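Local atomic coordinates of outer membrane usher protein PapC (Escherichia coli, PDB entry 3L48), a protein that forms the outer-membrane usher pore through which pilus subunits are exported and assembled, of which this chain is the C-terminal domain. Residues S57-N69 with S76-Q87. Numbering follows the deposited sequence.
Sequences SVNWDGKIQCQVN and SDQQLLLPCTPQ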
# COMPACT_ATOMS: atom_id res chain seq x y z
N SER A 57 -4.51 -4.30 -0.33
CA SER A 57 -5.68 -3.49 -0.04
C SER A 57 -5.36 -2.51 1.09
O SER A 57 -4.65 -2.85 2.04
CB SER A 57 -6.88 -4.36 0.33
OG SER A 57 -6.76 -4.88 1.63
N VAL A 58 -5.86 -1.29 0.96
CA VAL A 58 -5.66 -0.27 1.98
C VAL A 58 -6.96 -0.07 2.74
O VAL A 58 -7.99 0.25 2.16
CB VAL A 58 -5.21 1.06 1.35
CG1 VAL A 58 -4.97 2.10 2.43
CG2 VAL A 58 -3.96 0.84 0.52
N ASN A 59 -6.91 -0.27 4.05
CA ASN A 59 -8.12 -0.27 4.86
C ASN A 59 -8.20 0.88 5.84
O ASN A 59 -7.22 1.22 6.50
CB ASN A 59 -8.24 -1.60 5.61
CG ASN A 59 -7.76 -2.78 4.80
OD1 ASN A 59 -6.64 -3.27 4.99
ND2 ASN A 59 -8.60 -3.24 3.88
N TRP A 60 -9.38 1.48 5.93
CA TRP A 60 -9.73 2.37 7.03
C TRP A 60 -11.24 2.48 7.17
O TRP A 60 -11.98 2.14 6.24
CB TRP A 60 -9.06 3.75 6.89
CG TRP A 60 -9.59 4.63 5.80
CD1 TRP A 60 -10.63 5.51 5.88
CD2 TRP A 60 -9.06 4.75 4.47
NE1 TRP A 60 -10.80 6.16 4.68
CE2 TRP A 60 -9.85 5.71 3.80
CE3 TRP A 60 -8.01 4.14 3.79
CZ2 TRP A 60 -9.62 6.06 2.47
CZ3 TRP A 60 -7.78 4.49 2.47
CH2 TRP A 60 -8.58 5.44 1.83
N ASP A 61 -11.70 2.93 8.33
CA ASP A 61 -13.13 2.98 8.63
C ASP A 61 -13.76 1.61 8.44
O ASP A 61 -14.82 1.48 7.83
CB ASP A 61 -13.83 4.03 7.77
CG ASP A 61 -13.43 5.45 8.15
OD1 ASP A 61 -12.82 5.63 9.22
OD2 ASP A 61 -13.74 6.39 7.37
N GLY A 62 -13.09 0.59 8.97
CA GLY A 62 -13.59 -0.78 8.93
C GLY A 62 -13.96 -1.27 7.54
O GLY A 62 -14.94 -1.98 7.38
N LYS A 63 -13.16 -0.90 6.55
CA LYS A 63 -13.50 -1.19 5.17
C LYS A 63 -12.29 -1.13 4.23
O LYS A 63 -11.40 -0.31 4.41
CB LYS A 63 -14.58 -0.22 4.70
CG LYS A 63 -14.76 -0.10 3.20
CD LYS A 63 -15.95 0.78 2.87
CE LYS A 63 -16.02 1.11 1.39
NZ LYS A 63 -16.00 -0.12 0.54
N ILE A 64 -12.27 -2.03 3.25
CA ILE A 64 -11.31 -1.91 2.16
C ILE A 64 -11.70 -0.69 1.33
O ILE A 64 -12.77 -0.65 0.73
CB ILE A 64 -11.32 -3.14 1.24
CG1 ILE A 64 -11.00 -4.41 2.04
CG2 ILE A 64 -10.33 -2.97 0.10
CD1 ILE A 64 -10.93 -5.66 1.19
N GLN A 65 -10.83 0.31 1.30
CA GLN A 65 -11.13 1.56 0.62
C GLN A 65 -10.62 1.57 -0.82
O GLN A 65 -11.29 2.06 -1.73
CB GLN A 65 -10.56 2.75 1.40
CG GLN A 65 -11.10 2.86 2.82
CD GLN A 65 -12.45 3.56 2.88
OE1 GLN A 65 -13.08 3.61 3.94
NE2 GLN A 65 -12.88 4.11 1.76
N CYS A 66 -9.42 1.02 -1.02
CA CYS A 66 -8.82 0.96 -2.34
C CYS A 66 -7.73 -0.11 -2.41
O CYS A 66 -7.29 -0.62 -1.38
CB CYS A 66 -8.26 2.32 -2.76
SG CYS A 66 -7.45 3.24 -1.43
N GLN A 67 -7.31 -0.44 -3.62
CA GLN A 67 -6.29 -1.46 -3.82
C GLN A 67 -5.16 -0.96 -4.71
O GLN A 67 -5.37 -0.09 -5.56
CB GLN A 67 -6.91 -2.73 -4.39
CG GLN A 67 -7.83 -3.44 -3.41
CD GLN A 67 -8.35 -4.76 -3.92
OE1 GLN A 67 -8.52 -5.71 -3.15
NE2 GLN A 67 -8.60 -4.84 -5.22
N VAL A 68 -3.97 -1.51 -4.50
CA VAL A 68 -2.80 -1.16 -5.30
C VAL A 68 -2.20 -2.42 -5.89
O VAL A 68 -2.30 -3.50 -5.32
CB VAL A 68 -1.73 -0.45 -4.44
CG1 VAL A 68 -2.31 0.78 -3.75
CG2 VAL A 68 -1.15 -1.41 -3.42
N ASN A 69 -1.57 -2.28 -7.05
CA ASN A 69 -0.85 -3.38 -7.68
C ASN A 69 0.65 -3.17 -7.54
O ASN A 69 1.21 -2.26 -8.15
CB ASN A 69 -1.24 -3.50 -9.16
CG ASN A 69 -2.73 -3.71 -9.35
OD1 ASN A 69 -3.36 -3.03 -10.15
ND2 ASN A 69 -3.30 -4.66 -8.61
N SER A 76 13.72 -4.65 -2.75
CA SER A 76 13.81 -4.20 -1.37
C SER A 76 14.42 -2.81 -1.24
O SER A 76 15.34 -2.44 -1.97
CB SER A 76 14.58 -5.21 -0.52
OG SER A 76 14.30 -5.03 0.86
N ASP A 77 13.89 -2.04 -0.29
CA ASP A 77 14.30 -0.66 -0.05
C ASP A 77 14.05 0.26 -1.23
O ASP A 77 14.72 1.28 -1.39
CB ASP A 77 15.77 -0.59 0.39
CG ASP A 77 15.95 -0.87 1.87
OD1 ASP A 77 17.05 -0.58 2.39
OD2 ASP A 77 15.00 -1.36 2.50
N GLN A 78 13.07 -0.09 -2.05
CA GLN A 78 12.68 0.77 -3.16
C GLN A 78 11.53 1.69 -2.74
O GLN A 78 10.53 1.23 -2.18
CB GLN A 78 12.24 -0.07 -4.37
CG GLN A 78 11.83 0.75 -5.58
CD GLN A 78 11.44 -0.12 -6.77
OE1 GLN A 78 11.62 -1.34 -6.75
NE2 GLN A 78 10.91 0.51 -7.81
N GLN A 79 11.68 2.98 -2.99
CA GLN A 79 10.57 3.91 -2.85
C GLN A 79 9.81 3.94 -4.16
O GLN A 79 10.40 4.14 -5.22
CB GLN A 79 11.05 5.32 -2.51
CG GLN A 79 9.90 6.32 -2.40
CD GLN A 79 10.38 7.76 -2.38
OE1 GLN A 79 10.39 8.44 -3.41
NE2 GLN A 79 10.80 8.23 -1.21
N LEU A 80 8.49 3.74 -4.09
CA LEU A 80 7.69 3.83 -5.30
C LEU A 80 6.27 4.33 -5.04
O LEU A 80 5.70 4.12 -3.97
CB LEU A 80 7.66 2.49 -6.04
CG LEU A 80 6.72 1.40 -5.52
CD1 LEU A 80 6.85 0.15 -6.37
CD2 LEU A 80 7.00 1.08 -4.06
N LEU A 81 5.72 5.01 -6.05
CA LEU A 81 4.34 5.45 -6.03
C LEU A 81 3.42 4.25 -6.21
O LEU A 81 3.62 3.44 -7.12
CB LEU A 81 4.10 6.44 -7.18
CG LEU A 81 2.68 6.98 -7.38
CD1 LEU A 81 2.33 7.97 -6.28
CD2 LEU A 81 2.52 7.62 -8.76
N LEU A 82 2.44 4.12 -5.33
CA LEU A 82 1.40 3.10 -5.50
C LEU A 82 0.03 3.77 -5.64
O LEU A 82 -0.60 4.11 -4.64
CB LEU A 82 1.40 2.11 -4.34
CG LEU A 82 2.67 1.27 -4.16
CD1 LEU A 82 2.49 0.27 -3.04
CD2 LEU A 82 3.03 0.55 -5.46
N PRO A 83 -0.42 3.97 -6.88
CA PRO A 83 -1.76 4.53 -7.11
C PRO A 83 -2.81 3.63 -6.49
O PRO A 83 -2.92 2.46 -6.85
CB PRO A 83 -1.89 4.53 -8.63
CG PRO A 83 -0.49 4.58 -9.13
CD PRO A 83 0.31 3.77 -8.14
N CYS A 84 -3.59 4.17 -5.56
CA CYS A 84 -4.63 3.39 -4.89
C CYS A 84 -6.00 3.60 -5.53
O CYS A 84 -6.58 4.68 -5.43
CB CYS A 84 -4.67 3.72 -3.40
SG CYS A 84 -5.45 2.43 -2.39
N THR A 85 -6.51 2.56 -6.18
CA THR A 85 -7.76 2.64 -6.90
C THR A 85 -8.86 1.86 -6.19
O THR A 85 -8.69 0.69 -5.87
CB THR A 85 -7.61 2.12 -8.34
OG1 THR A 85 -7.19 0.75 -8.32
CG2 THR A 85 -6.57 2.94 -9.09
N PRO A 86 -9.99 2.54 -5.91
CA PRO A 86 -11.17 1.90 -5.34
C PRO A 86 -11.53 0.66 -6.13
O PRO A 86 -11.48 0.69 -7.36
CB PRO A 86 -12.25 2.97 -5.50
CG PRO A 86 -11.50 4.26 -5.46
CD PRO A 86 -10.17 3.99 -6.11
N GLN A 87 -11.89 -0.42 -5.44
CA GLN A 87 -12.22 -1.68 -6.10
C GLN A 87 -13.21 -1.47 -7.24
O GLN A 87 -13.99 -2.36 -7.57
CB GLN A 87 -12.79 -2.67 -5.09
CG GLN A 87 -11.91 -2.90 -3.87
CD GLN A 87 -12.46 -3.96 -2.95
OE1 GLN A 87 -13.16 -3.66 -1.98
NE2 GLN A 87 -12.15 -5.22 -3.25
O HOH W 1 -1.14 0.44 -7.65
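The side-chain amides of Gln67 and Gln87 meet with their planes 49° apart, Gln67 OE1 lying 3.7 Å from Gln87 NE2 in a van der Waals approach; Gln87 is poorly ordered, its amide position correspondingly uncertain. Over the same face of the Gln87 amide, nearer OE1, lies Ile64, whose CG2 is 3.6 Å from Gln87 OE1, the two side chains crossing at about a right angle. On the hairpin itself, Gln65 CG sits over the centre of one face of the Trp60 ring, with Val58 CG1 and Asp61 OD1 at its edge. Gln67 and Thr85 form a single antiparallel hydrogen-bonded pair: Gln67 N to Thr85 O is 2.9 Å and nearly straight, and Thr85 N to Gln67 O is 3.0 Å. An alanine in place of Gln67 would keep these backbone bonds but remove the amide beside Gln87 NE2, and is likely to leave that side chain, with Ile64 remaining, still less fixed. Farther along, one water joins Asn69 N to Pro83 O. Beneath, Val68 CG1, anti to its carbonyl carbon (chi1 -56°), packs 3.8 Å from Cys84 CB and 4.0 Å from Leu82 CB. The buried Cys66–Cys84 disulfide (chi3 101°) lies beside Val58, whose CG2 is 3.6 Å from Cys84 SG. Opposite Val58, Gln65 and Cys66 make a classic beta bulge. Strand 78-84 pairs with strand 10-16 in the other sheet, so disulfide and bridge tie together the two sheets of this Greek-key, Ig-like domain.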